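Local coordinates for nicotinate-nucleotide pyrophosphorylase (Francisella tularensis subsp. tularensis, PDB 3TQV), which probably converts quinolinate and 5-phospho-alpha-D-ribose 1-diphosphate into nicotinate mononucleotide, carbon dioxide and diphosphate, a step of NAD biosynthesis, at residues B[12-17]-B[152-157]; B[41-46]-B[97-102]; B[220-225]-B[241-246]. One frame throughout, in Å; residues are numbered along the deposited sequence.

Contact 1 (B[12-17]-B[152-157]); sequences NKVPND and QKYAVR
The ring of Tyr154 and the guanidinium of Arg157, neighbours on one side of helix 149-159, are the flat groups against which the chain of residues 12-14 is laid. At the edge of the tyrosine ring, near its plane, sits the carbonyl oxygen of Asn12, with O 3.4 Å from CE1. Lys13 N comes obliquely to the same ring, 3.6 Å from CD1, and Val14 CG2 arrives obliquely too, 3.6 Å from Tyr154 CB. With its CG anti to the backbone N (chi1 179°), Tyr154 carries its ring out to the loop, where CE1 and CD1 meet Asn12 and Lys13. The edge of the Arg157 guanidinium is met by Asn12 OD1, near its plane. NE donates a weak hydrogen bond to that oxygen at 3.4 Å. The amide itself stands almost upright to the guanidinium, the two planes being 81° apart. Arg157 is bent at both chi2 and chi3, and its firmer polar partner is elsewhere: NH1 donates to Gly161 O. Tyr154 OH is likewise hydrogen-bonded beyond this contact, to Asp83. The loop then runs on to Pro15, the N-cap of helix 16-31, so the contact ties the approach to that helix onto a helix of the C-terminal domain. The chemistry is thus largely van der Waals: the Tyr154 side chain provides most of the touching atoms, against backbone atoms of Asn12 and Lys13 and against Val14 CG2, and a single weak polar bond is added at Arg157.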
ATOM      1  N   ASN B  12      -7.878  -7.476 -16.780  1.00 27.71           N
ATOM      2  CA  ASN B  12      -6.965  -8.564 -17.090  1.00 30.57           C
ATOM      3  C   ASN B  12      -5.621  -8.090 -17.646  1.00 28.62           C
ATOM      4  O   ASN B  12      -4.786  -8.883 -18.055  1.00 31.61           O
ATOM      5  CB  ASN B  12      -7.652  -9.587 -17.998  1.00 32.12           C
ATOM      6  CG  ASN B  12      -8.640 -10.457 -17.237  1.00 40.37           C
ATOM      7  OD1 ASN B  12      -8.333 -10.949 -16.152  1.00 43.17           O
ATOM      8  ND2 ASN B  12      -9.836 -10.640 -17.793  1.00 33.00           N
ATOM      9  N   LYS B  13      -5.430  -6.779 -17.635  1.00 41.40           N
ATOM     10  CA  LYS B  13      -4.143  -6.171 -17.922  1.00 40.68           C
ATOM     11  C   LYS B  13      -4.215  -4.706 -17.514  1.00 36.97           C
ATOM     12  O   LYS B  13      -5.250  -4.077 -17.665  1.00 37.17           O
ATOM     13  CB  LYS B  13      -3.791  -6.282 -19.404  1.00 40.81           C
ATOM     14  CG  LYS B  13      -2.434  -5.665 -19.740  1.00 51.10           C
ATOM     15  CD  LYS B  13      -2.403  -5.047 -21.133  1.00 50.02           C
ATOM     16  CE  LYS B  13      -1.046  -4.418 -21.434  1.00 55.22           C
ATOM     17  NZ  LYS B  13       0.068  -5.389 -21.248  1.00 52.52           N
ATOM     18  N   VAL B  14      -3.121  -4.173 -16.989  1.00 33.47           N
ATOM     19  CA  VAL B  14      -3.046  -2.759 -16.643  1.00 32.34           C
ATOM     20  C   VAL B  14      -2.582  -1.977 -17.856  1.00 36.87           C
ATOM     21  O   VAL B  14      -1.619  -2.368 -18.511  1.00 39.85           O
ATOM     22  CB  VAL B  14      -2.061  -2.512 -15.483  1.00 27.54           C
ATOM     23  CG1 VAL B  14      -1.989  -1.011 -15.127  1.00 19.93           C
ATOM     24  CG2 VAL B  14      -2.451  -3.355 -14.278  1.00 23.21           C
ATOM     25  N   PRO B  15      -3.264  -0.865 -18.166  1.00 29.44           N
ATOM     26  CA  PRO B  15      -2.891  -0.170 -19.403  1.00 26.92           C
ATOM     27  C   PRO B  15      -1.440   0.291 -19.344  1.00 27.37           C
ATOM     28  O   PRO B  15      -0.956   0.705 -18.283  1.00 21.66           O
ATOM     29  CB  PRO B  15      -3.856   1.026 -19.447  1.00 21.25           C
ATOM     30  CG  PRO B  15      -5.011   0.613 -18.562  1.00 17.75           C
ATOM     31  CD  PRO B  15      -4.379  -0.198 -17.467  1.00 22.59           C
ATOM     32  N   ASN B  16      -0.762   0.215 -20.481  1.00 26.76           N
ATOM     33  CA  ASN B  16       0.648   0.544 -20.558  1.00 27.99           C
ATOM     34  C   ASN B  16       0.984   1.927 -20.034  1.00 23.05           C
ATOM     35  O   ASN B  16       1.939   2.083 -19.279  1.00 21.78           O
ATOM     36  CB  ASN B  16       1.153   0.393 -21.991  1.00 37.20           C
ATOM     37  CG  ASN B  16       0.993  -1.020 -22.518  1.00 48.80           C
ATOM     38  OD1 ASN B  16       0.986  -1.993 -21.758  1.00 59.47           O
ATOM     39  ND2 ASN B  16       0.865  -1.139 -23.829  1.00 44.73           N
ATOM     40  N   ASP B  17       0.208   2.930 -20.435  1.00 32.48           N
ATOM     41  CA  ASP B  17       0.481   4.298 -20.010  1.00 27.93           C
ATOM     42  C   ASP B  17       0.473   4.445 -18.486  1.00 28.63           C
ATOM     43  O   ASP B  17       1.232   5.241 -17.939  1.00 29.44           O
ATOM     44  CB  ASP B  17      -0.444   5.323 -20.700  1.00 32.62           C
ATOM     45  CG  ASP B  17      -1.933   5.027 -20.508  1.00 32.05           C
ATOM     46  OD1 ASP B  17      -2.279   4.072 -19.786  1.00 30.48           O
ATOM     47  OD2 ASP B  17      -2.769   5.766 -21.083  1.00 37.31           O
ATOM     48  N   GLN B 152      -4.211  -2.735  -8.587  1.00 17.26           N
ATOM     49  CA  GLN B 152      -4.798  -3.645  -7.598  1.00 13.71           C
ATOM     50  C   GLN B 152      -6.015  -4.469  -8.103  1.00 18.74           C
ATOM     51  O   GLN B 152      -6.233  -5.595  -7.676  1.00 23.30           O
ATOM     52  CB  GLN B 152      -5.125  -2.898  -6.298  1.00 11.16           C
ATOM     53  CG  GLN B 152      -3.876  -2.415  -5.558  1.00 15.29           C
ATOM     54  CD  GLN B 152      -4.076  -2.303  -4.044  1.00 12.72           C
ATOM     55  OE1 GLN B 152      -3.648  -3.180  -3.273  1.00 17.89           O
ATOM     56  NE2 GLN B 152      -4.728  -1.226  -3.616  1.00 12.48           N
ATOM     57  N   LYS B 153      -6.812  -3.899  -8.995  1.00 14.58           N
ATOM     58  CA  LYS B 153      -7.892  -4.646  -9.626  1.00 17.51           C
ATOM     59  C   LYS B 153      -7.274  -5.822 -10.392  1.00 22.77           C
ATOM     60  O   LYS B 153      -7.772  -6.949 -10.363  1.00 19.12           O
ATOM     61  CB  LYS B 153      -8.664  -3.737 -10.584  1.00 21.98           C
ATOM     62  CG  LYS B 153      -9.406  -2.576  -9.920  1.00 17.89           C
ATOM     63  CD  LYS B 153     -10.650  -3.065  -9.210  1.00 16.77           C
ATOM     64  CE  LYS B 153     -11.474  -1.940  -8.626  1.00 18.24           C
ATOM     65  NZ  LYS B 153     -12.612  -2.465  -7.799  1.00 17.99           N
ATOM     66  N   TYR B 154      -6.167  -5.542 -11.063  1.00 16.74           N
ATOM     67  CA  TYR B 154      -5.428  -6.569 -11.774  1.00 20.73           C
ATOM     68  C   TYR B 154      -4.890  -7.641 -10.804  1.00 21.87           C
ATOM     69  O   TYR B 154      -5.065  -8.841 -11.028  1.00 19.97           O
ATOM     70  CB  TYR B 154      -4.302  -5.934 -12.611  1.00 16.76           C
ATOM     71  CG  TYR B 154      -3.466  -6.929 -13.357  1.00 22.15           C
ATOM     72  CD1 TYR B 154      -3.997  -7.654 -14.412  1.00 25.98           C
ATOM     73  CD2 TYR B 154      -2.139  -7.162 -12.999  1.00 27.77           C
ATOM     74  CE1 TYR B 154      -3.240  -8.581 -15.088  1.00 22.77           C
ATOM     75  CE2 TYR B 154      -1.365  -8.088 -13.678  1.00 26.86           C
ATOM     76  CZ  TYR B 154      -1.925  -8.798 -14.721  1.00 23.05           C
ATOM     77  OH  TYR B 154      -1.166  -9.730 -15.408  1.00 21.57           O
ATOM     78  N   ALA B 155      -4.246  -7.216  -9.722  1.00 28.12           N
ATOM     79  CA  ALA B 155      -3.730  -8.173  -8.751  1.00 27.55           C
ATOM     80  C   ALA B 155      -4.850  -9.062  -8.250  1.00 25.17           C
ATOM     81  O   ALA B 155      -4.693 -10.269  -8.124  1.00 28.11           O
ATOM     82  CB  ALA B 155      -3.071  -7.455  -7.583  1.00 20.67           C
ATOM     83  N   VAL B 156      -5.990  -8.462  -7.960  1.00 13.67           N
ATOM     84  CA  VAL B 156      -7.082  -9.223  -7.389  1.00 14.91           C
ATOM     85  C   VAL B 156      -7.555 -10.277  -8.388  1.00 16.76           C
ATOM     86  O   VAL B 156      -7.766 -11.436  -8.028  1.00 17.03           O
ATOM     87  CB  VAL B 156      -8.236  -8.310  -6.922  1.00 15.89           C
ATOM     88  CG1 VAL B 156      -9.457  -9.129  -6.609  1.00 15.82           C
ATOM     89  CG2 VAL B 156      -7.810  -7.498  -5.693  1.00  9.55           C
ATOM     90  N   ARG B 157      -7.707  -9.883  -9.648  1.00 22.88           N
ATOM     91  CA  ARG B 157      -8.000 -10.846 -10.697  1.00 22.56           C
ATOM     92  C   ARG B 157      -6.912 -11.914 -10.737  1.00 27.66           C
ATOM     93  O   ARG B 157      -7.219 -13.104 -10.764  1.00 23.09           O
ATOM     94  CB  ARG B 157      -8.145 -10.153 -12.049  1.00 24.41           C
ATOM     95  CG  ARG B 157      -9.482  -9.439 -12.240  1.00 23.51           C
ATOM     96  CD  ARG B 157     -10.621 -10.429 -12.422  1.00 20.66           C
ATOM     97  NE  ARG B 157     -10.262 -11.397 -13.443  1.00 29.53           N
ATOM     98  CZ  ARG B 157     -10.279 -12.714 -13.270  1.00 29.29           C
ATOM     99  NH1 ARG B 157     -10.672 -13.234 -12.111  1.00 23.54           N
ATOM    100  NH2 ARG B 157      -9.913 -13.509 -14.269  1.00 26.21           N
TER

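Contact 2 (B[41-46]-B[97-102]); sequences AEDIDT and KGNVRS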
ATOM      1  N   ALA B  41      30.774   0.174  -8.437  1.00 18.80           N
ATOM      2  CA  ALA B  41      30.823  -1.186  -8.974  1.00 22.25           C
ATOM      3  C   ALA B  41      31.490  -1.243 -10.347  1.00 23.24           C
ATOM      4  O   ALA B  41      31.447  -0.279 -11.101  1.00 23.76           O
ATOM      5  CB  ALA B  41      29.439  -1.793  -9.025  1.00 27.60           C
ATOM      6  N   GLU B  42      32.131  -2.367 -10.657  1.00 32.22           N
ATOM      7  CA  GLU B  42      32.754  -2.527 -11.962  1.00 36.16           C
ATOM      8  C   GLU B  42      31.698  -2.259 -13.019  1.00 36.29           C
ATOM      9  O   GLU B  42      30.551  -2.660 -12.857  1.00 34.41           O
ATOM     10  CB  GLU B  42      33.314  -3.942 -12.147  1.00 36.87           C
ATOM     11  CG  GLU B  42      34.698  -4.196 -11.573  1.00 42.77           C
ATOM     12  CD  GLU B  42      35.366  -5.425 -12.198  1.00 48.84           C
ATOM     13  OE1 GLU B  42      35.429  -6.488 -11.535  1.00 54.01           O
ATOM     14  OE2 GLU B  42      35.823  -5.332 -13.359  1.00 40.72           O
ATOM     15  N   ASP B  43      32.083  -1.575 -14.092  1.00 39.84           N
ATOM     16  CA  ASP B  43      31.150  -1.235 -15.162  1.00 40.76           C
ATOM     17  C   ASP B  43      31.138  -2.354 -16.203  1.00 37.52           C
ATOM     18  O   ASP B  43      31.627  -2.188 -17.320  1.00 36.95           O
ATOM     19  CB  ASP B  43      31.541   0.105 -15.797  1.00 41.17           C
ATOM     20  CG  ASP B  43      30.498   0.625 -16.768  1.00 44.28           C
ATOM     21  OD1 ASP B  43      29.293   0.370 -16.558  1.00 38.15           O
ATOM     22  OD2 ASP B  43      30.883   1.298 -17.745  1.00 52.57           O
ATOM     23  N   ILE B  44      30.583  -3.498 -15.820  1.00 33.86           N
ATOM     24  CA  ILE B  44      30.623  -4.694 -16.649  1.00 31.35           C
ATOM     25  C   ILE B  44      29.267  -5.403 -16.695  1.00 29.37           C
ATOM     26  O   ILE B  44      28.308  -4.996 -16.038  1.00 26.28           O
ATOM     27  CB  ILE B  44      31.655  -5.694 -16.112  1.00 29.46           C
ATOM     28  CG1 ILE B  44      31.166  -6.299 -14.794  1.00 35.37           C
ATOM     29  CG2 ILE B  44      33.011  -5.018 -15.906  1.00 23.69           C
ATOM     30  CD1 ILE B  44      31.699  -7.707 -14.535  1.00 41.66           C
ATOM     31  N   ASP B  45      29.178  -6.463 -17.486  1.00 36.51           N
ATOM     32  CA  ASP B  45      27.969  -7.271 -17.486  1.00 36.33           C
ATOM     33  C   ASP B  45      28.071  -8.342 -16.416  1.00 35.16           C
ATOM     34  O   ASP B  45      29.164  -8.781 -16.048  1.00 35.85           O
ATOM     35  CB  ASP B  45      27.717  -7.916 -18.854  1.00 37.55           C
ATOM     36  CG  ASP B  45      26.997  -6.983 -19.815  1.00 45.99           C
ATOM     37  OD1 ASP B  45      26.821  -5.796 -19.474  1.00 42.45           O
ATOM     38  OD2 ASP B  45      26.613  -7.430 -20.914  1.00 61.56           O
ATOM     39  N   THR B  46      26.921  -8.749 -15.906  1.00 22.53           N
ATOM     40  CA  THR B  46      26.853  -9.916 -15.056  1.00 16.24           C
ATOM     41  C   THR B  46      25.484 -10.569 -15.149  1.00 20.92           C
ATOM     42  O   THR B  46      24.770 -10.425 -16.139  1.00 21.84           O
ATOM     43  CB  THR B  46      27.180  -9.586 -13.602  1.00 18.51           C
ATOM     44  OG1 THR B  46      27.139 -10.788 -12.832  1.00 17.89           O
ATOM     45  CG2 THR B  46      26.197  -8.583 -13.026  1.00 21.73           C
ATOM     46  N   LYS B  97      20.323 -10.859 -17.066  1.00 34.38           N
ATOM     47  CA  LYS B  97      21.661 -10.779 -17.607  1.00 39.07           C
ATOM     48  C   LYS B  97      21.868  -9.335 -18.055  1.00 35.98           C
ATOM     49  O   LYS B  97      21.070  -8.788 -18.836  1.00 30.21           O
ATOM     50  CB  LYS B  97      21.820 -11.758 -18.766  1.00 44.70           C
ATOM     51  CG  LYS B  97      23.031 -11.527 -19.641  1.00 49.94           C
ATOM     52  CD  LYS B  97      24.156 -12.500 -19.329  1.00 54.21           C
ATOM     53  CE  LYS B  97      25.050 -12.731 -20.556  1.00 69.65           C
ATOM     54  NZ  LYS B  97      24.506 -13.782 -21.480  1.00 48.50           N
ATOM     55  N   GLY B  98      22.904  -8.687 -17.533  1.00 17.63           N
ATOM     56  CA  GLY B  98      23.164  -7.330 -17.960  1.00 18.09           C
ATOM     57  C   GLY B  98      24.178  -6.598 -17.137  1.00 16.01           C
ATOM     58  O   GLY B  98      24.990  -7.218 -16.463  1.00 14.07           O
ATOM     59  N   ASN B  99      24.125  -5.270 -17.196  1.00 20.40           N
ATOM     60  CA  ASN B  99      25.087  -4.411 -16.513  1.00 22.95           C
ATOM     61  C   ASN B  99      24.886  -4.360 -14.999  1.00 21.57           C
ATOM     62  O   ASN B  99      23.778  -4.161 -14.523  1.00 23.83           O
ATOM     63  CB  ASN B  99      25.031  -3.001 -17.103  1.00 25.09           C
ATOM     64  CG  ASN B  99      25.984  -2.047 -16.416  1.00 30.61           C
ATOM     65  OD1 ASN B  99      25.645  -1.429 -15.403  1.00 29.08           O
ATOM     66  ND2 ASN B  99      27.194  -1.929 -16.959  1.00 28.69           N
ATOM     67  N   VAL B 100      25.975  -4.526 -14.254  1.00 23.75           N
ATOM     68  CA  VAL B 100      25.953  -4.532 -12.790  1.00 23.91           C
ATOM     69  C   VAL B 100      25.273  -3.293 -12.187  1.00 23.50           C
ATOM     70  O   VAL B 100      24.453  -3.395 -11.274  1.00 21.51           O
ATOM     71  CB  VAL B 100      27.381  -4.580 -12.229  1.00 20.17           C
ATOM     72  CG1 VAL B 100      27.371  -5.132 -10.833  1.00 24.79           C
ATOM     73  CG2 VAL B 100      28.267  -5.415 -13.109  1.00 29.96           C
ATOM     74  N   ARG B 101      25.631  -2.124 -12.710  1.00 20.77           N
ATOM     75  CA  ARG B 101      25.191  -0.861 -12.147  1.00 21.42           C
ATOM     76  C   ARG B 101      23.712  -0.670 -12.392  1.00 20.99           C
ATOM     77  O   ARG B 101      22.959  -0.335 -11.490  1.00 23.77           O
ATOM     78  CB  ARG B 101      26.000   0.291 -12.754  1.00 22.60           C
ATOM     79  CG  ARG B 101      27.497   0.087 -12.637  1.00 23.33           C
ATOM     80  CD  ARG B 101      28.256   1.338 -13.002  1.00 24.59           C
ATOM     81  NE  ARG B 101      29.683   1.237 -12.701  1.00 26.48           N
ATOM     82  CZ  ARG B 101      30.577   2.145 -13.069  1.00 28.45           C
ATOM     83  NH1 ARG B 101      30.183   3.210 -13.741  1.00 24.05           N
ATOM     84  NH2 ARG B 101      31.853   1.996 -12.770  1.00 30.66           N
ATOM     85  N   SER B 102      23.308  -0.892 -13.633  1.00 26.12           N
ATOM     86  CA  SER B 102      21.901  -0.836 -14.012  1.00 25.35           C
ATOM     87  C   SER B 102      21.108  -1.781 -13.110  1.00 23.22           C
ATOM     88  O   SER B 102      20.135  -1.383 -12.475  1.00 22.95           O
ATOM     89  CB  SER B 102      21.744  -1.251 -15.476  1.00 23.34           C
ATOM     90  OG  SER B 102      22.599  -0.509 -16.326  1.00 25.81           O
TER
HETATM   91  O   HOH W   1      27.980  -3.231 -19.288  1.00 27.19           O
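The antiparallel pairing of strands 45-52 and 92-97 gives way here to the start of helix 100-130, in the N-terminal domain of the enzyme. Thr46 and Gly98 form a hydrogen-bonded pair, with Thr46 N donating to Gly98 O and Gly98 N donating back to Thr46 O at 2.9 Å. Next to it, Asp45 and Asn99 make the non-hydrogen-bonded pair, their side chains diverging as the chain turns a corner at Gly98. One residue further on, Val100 N carries the ladder into the helix by donating to Ile44 O at 3.0 Å, nearly straight at 165°.

Asn99 is the N-cap of helix 100-130, and its amide does two jobs. OD1 accepts from Ser102 N at 3.0 Å, in the carbonyl plane and on a lone pair, and more weakly from Arg101 N. The other end of the amide faces the opposing segment: ND2 donates to Asp43 OD1 at 3.1 Å, meeting it from above the carboxylate plane, and also to a water that in turn donates to Asp45 OD1. CG of Asn99 anti to the backbone N (chi1 179°), together with chi2 at -87°, puts OD1 at the N-H groups of the helix start and ND2 at Asp43.

Arg101 reaches back across the loop with its chain extended from CG to NE. NE and NH2 both donate to Ala41 O, side-on, at 2.8 and 2.9 Å, which fixes the rotation of the guanidinium. Asp43, the centre of an inverse gamma turn, lays CB over the middle of one guanidinium face, 3.5 Å above it. Val100 lies side by side with Ile44, CG2 to CG1, and crosses Thr46 at about a right angle, while Thr46 OG1 bonds to Gln286.

Contact 3 (B[220-225]-B[241-246]); sequences DIVMLD and GKVALE
Strands 221-225 and 244-246 run parallel, 4.7 Å apart and 26° askew, with Ile221 opposite Ala244, Val222 opposite Leu245 and Met223 opposite Glu246. They are the two strands of a beta-alpha-beta crossover through helix 229-239, part of the parallel sheet of the barrel-like C-terminal domain. Val222 is gripped at both ends: its N donates to Ala244 O at 3.0 Å, and its O accepts from Glu246 N at 2.9 Å. Leu224 N then bonds to Glu246 O at 2.7 Å.

Val222 and Leu245 share one face; Val243, just before the strand, adds CG2 beside Val222 CG2 at 4.0 Å. Leu224 CD2 reaches Leu245 CD2 at the same distance, and Leu211 and Ala235 of the flanking helices complete this apolar layer. The other face holds Ile221, Ala244, Glu246 and the selenomethionine Met223, whose side chain lies close to Glu204 and Ser248, both predicted to bind substrate. Asp225, at the end of its strand, is predicted to do so as well. Ile221 CG1 packs on Ala244 CB, and the extended side chain (chi1 175°, chi2 -172°) carries CD1 up to Glu246, 3.8 Å from OE1.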
ATOM      1  N   ASP B 220     -30.113  -4.322 -10.194  1.00 32.44           N
ATOM      2  CA  ASP B 220     -29.333  -5.392 -10.799  1.00 26.31           C
ATOM      3  C   ASP B 220     -28.571  -6.246  -9.783  1.00 21.80           C
ATOM      4  O   ASP B 220     -28.293  -7.415 -10.019  1.00 17.68           O
ATOM      5  CB  ASP B 220     -28.370  -4.798 -11.809  1.00 23.39           C
ATOM      6  CG  ASP B 220     -29.068  -4.333 -13.028  1.00 28.90           C
ATOM      7  OD1 ASP B 220     -29.835  -5.141 -13.590  1.00 32.20           O
ATOM      8  OD2 ASP B 220     -28.876  -3.164 -13.411  1.00 31.09           O
ATOM      9  N   ILE B 221     -28.216  -5.643  -8.662  1.00 20.51           N
ATOM     10  CA  ILE B 221     -27.523  -6.359  -7.621  1.00 19.62           C
ATOM     11  C   ILE B 221     -27.684  -5.550  -6.348  1.00 21.59           C
ATOM     12  O   ILE B 221     -27.944  -4.350  -6.387  1.00 26.14           O
ATOM     13  CB  ILE B 221     -26.030  -6.601  -7.982  1.00 18.92           C
ATOM     14  CG1 ILE B 221     -25.291  -7.262  -6.817  1.00 17.30           C
ATOM     15  CG2 ILE B 221     -25.345  -5.301  -8.401  1.00 14.96           C
ATOM     16  CD1 ILE B 221     -23.798  -7.339  -7.030  1.00 16.51           C
ATOM     17  N   VAL B 222     -27.560  -6.211  -5.215  1.00  8.86           N
ATOM     18  CA  VAL B 222     -27.858  -5.560  -3.966  1.00 10.20           C
ATOM     19  C   VAL B 222     -26.748  -5.893  -2.993  1.00 14.95           C
ATOM     20  O   VAL B 222     -26.351  -7.053  -2.874  1.00 11.91           O
ATOM     21  CB  VAL B 222     -29.230  -6.016  -3.420  1.00 14.21           C
ATOM     22  CG1 VAL B 222     -29.488  -5.416  -2.055  1.00 16.08           C
ATOM     23  CG2 VAL B 222     -30.343  -5.625  -4.399  1.00 11.19           C
HETATM   24  N   MSE B 223     -26.210  -4.871  -2.338  1.00 39.73           N
HETATM   25  CA  MSE B 223     -25.173  -5.083  -1.348  1.00 34.39           C
HETATM   26  C   MSE B 223     -25.829  -5.179   0.018  1.00 39.83           C
HETATM   27  O   MSE B 223     -26.648  -4.333   0.384  1.00 38.78           O
HETATM   28  CB  MSE B 223     -24.144  -3.959  -1.407  1.00 32.80           C
HETATM   29  CG  MSE B 223     -23.017  -4.059  -0.390  1.00 33.43           C
HETATM   30 SE   MSE B 223     -21.678  -2.656  -0.672  1.00 32.64          SE
HETATM   31  CE  MSE B 223     -21.207  -2.225   1.183  1.00 34.29           C
ATOM     32  N   LEU B 224     -25.499  -6.237   0.754  1.00 22.66           N
ATOM     33  CA  LEU B 224     -26.022  -6.413   2.105  1.00 18.21           C
ATOM     34  C   LEU B 224     -25.041  -5.876   3.129  1.00 21.83           C
ATOM     35  O   LEU B 224     -24.005  -6.486   3.381  1.00 22.20           O
ATOM     36  CB  LEU B 224     -26.303  -7.881   2.397  1.00 14.20           C
ATOM     37  CG  LEU B 224     -27.160  -8.581   1.360  1.00 22.16           C
ATOM     38  CD1 LEU B 224     -27.318 -10.066   1.724  1.00 20.76           C
ATOM     39  CD2 LEU B 224     -28.514  -7.868   1.187  1.00 16.50           C
ATOM     40  N   ASP B 225     -25.373  -4.737   3.720  1.00 33.37           N
ATOM     41  CA  ASP B 225     -24.503  -4.124   4.707  1.00 31.01           C
ATOM     42  C   ASP B 225     -24.746  -4.702   6.094  1.00 33.47           C
ATOM     43  O   ASP B 225     -25.804  -4.485   6.690  1.00 34.43           O
ATOM     44  CB  ASP B 225     -24.699  -2.608   4.718  1.00 29.71           C
ATOM     45  CG  ASP B 225     -23.788  -1.913   5.699  1.00 38.47           C
ATOM     46  OD1 ASP B 225     -23.702  -2.364   6.867  1.00 46.90           O
ATOM     47  OD2 ASP B 225     -23.155  -0.913   5.304  1.00 50.34           O
ATOM     48  N   GLY B 241     -33.179 -15.911  -7.953  1.00 38.08           N
ATOM     49  CA  GLY B 241     -33.789 -15.718  -9.253  1.00 37.02           C
ATOM     50  C   GLY B 241     -34.203 -14.290  -9.546  1.00 40.97           C
ATOM     51  O   GLY B 241     -34.652 -13.980 -10.648  1.00 50.04           O
ATOM     52  N   LYS B 242     -34.061 -13.416  -8.555  1.00 48.67           N
ATOM     53  CA  LYS B 242     -34.506 -12.035  -8.689  1.00 47.81           C
ATOM     54  C   LYS B 242     -33.326 -11.089  -8.899  1.00 45.78           C
ATOM     55  O   LYS B 242     -33.092 -10.624 -10.017  1.00 45.24           O
ATOM     56  CB  LYS B 242     -35.302 -11.614  -7.457  1.00 49.30           C
ATOM     57  CG  LYS B 242     -36.496 -12.493  -7.150  1.00 58.37           C
ATOM     58  CD  LYS B 242     -37.782 -11.918  -7.720  1.00 63.10           C
ATOM     59  CE  LYS B 242     -38.982 -12.542  -7.039  1.00 55.60           C
ATOM     60  NZ  LYS B 242     -38.774 -14.003  -6.821  1.00 63.24           N
ATOM     61  N   VAL B 243     -32.601 -10.793  -7.818  1.00 27.91           N
ATOM     62  CA  VAL B 243     -31.388  -9.978  -7.898  1.00 26.28           C
ATOM     63  C   VAL B 243     -30.172 -10.751  -7.445  1.00 19.43           C
ATOM     64  O   VAL B 243     -30.265 -11.667  -6.633  1.00 21.32           O
ATOM     65  CB  VAL B 243     -31.441  -8.732  -7.009  1.00 27.20           C
ATOM     66  CG1 VAL B 243     -32.260  -7.648  -7.659  1.00 31.26           C
ATOM     67  CG2 VAL B 243     -31.969  -9.097  -5.635  1.00 19.94           C
ATOM     68  N   ALA B 244     -29.034 -10.353  -7.989  1.00 12.62           N
ATOM     69  CA  ALA B 244     -27.735 -10.798  -7.536  1.00 10.50           C
ATOM     70  C   ALA B 244     -27.499 -10.221  -6.137  1.00 11.97           C
ATOM     71  O   ALA B 244     -27.951  -9.119  -5.828  1.00  8.72           O
ATOM     72  CB  ALA B 244     -26.686 -10.311  -8.510  1.00  6.44           C
ATOM     73  N   LEU B 245     -26.821 -10.973  -5.278  1.00 15.15           N
ATOM     74  CA  LEU B 245     -26.548 -10.511  -3.913  1.00 11.63           C
ATOM     75  C   LEU B 245     -25.051 -10.484  -3.635  1.00 15.58           C
ATOM     76  O   LEU B 245     -24.330 -11.445  -3.952  1.00 17.53           O
ATOM     77  CB  LEU B 245     -27.209 -11.413  -2.867  1.00 15.78           C
ATOM     78  CG  LEU B 245     -28.692 -11.317  -2.539  1.00 16.81           C
ATOM     79  CD1 LEU B 245     -29.009 -12.280  -1.405  1.00 18.60           C
ATOM     80  CD2 LEU B 245     -29.103  -9.901  -2.166  1.00 11.34           C
ATOM     81  N   GLU B 246     -24.603  -9.382  -3.028  1.00 23.04           N
ATOM     82  CA  GLU B 246     -23.215  -9.190  -2.600  1.00 20.18           C
ATOM     83  C   GLU B 246     -23.184  -8.830  -1.104  1.00 25.10           C
ATOM     84  O   GLU B 246     -23.896  -7.934  -0.666  1.00 21.00           O
ATOM     85  CB  GLU B 246     -22.562  -8.107  -3.471  1.00 20.14           C
ATOM     86  CG  GLU B 246     -21.203  -7.614  -3.008  1.00 21.11           C
ATOM     87  CD  GLU B 246     -20.703  -6.389  -3.792  1.00 21.74           C
ATOM     88  OE1 GLU B 246     -21.501  -5.706  -4.472  1.00 13.63           O
ATOM     89  OE2 GLU B 246     -19.489  -6.110  -3.733  1.00 24.23           O
TER

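Overall arrangement
Contacts 1 and 2 are packing contacts away from the predicted substrate site, whereas contact 3 borders it; none of the three touches another. Contact 2 falls between the two segments of contact 1 in sequence, but the centres of contacts 1 and 2 are about 31 Å apart, with nearest atoms about 20 Å apart. Contact 3 follows both along the chain. Its centre is 26 Å from that of contact 1, with nearest atoms about 9 Å apart, and 56 Å from that of contact 2, on the opposite side of the chain's centre. The Met223 side chain of contact 3 is about 5 Å from a bound phosphate, which probably comes from the crystallisation liquor, though it may mark a pocket.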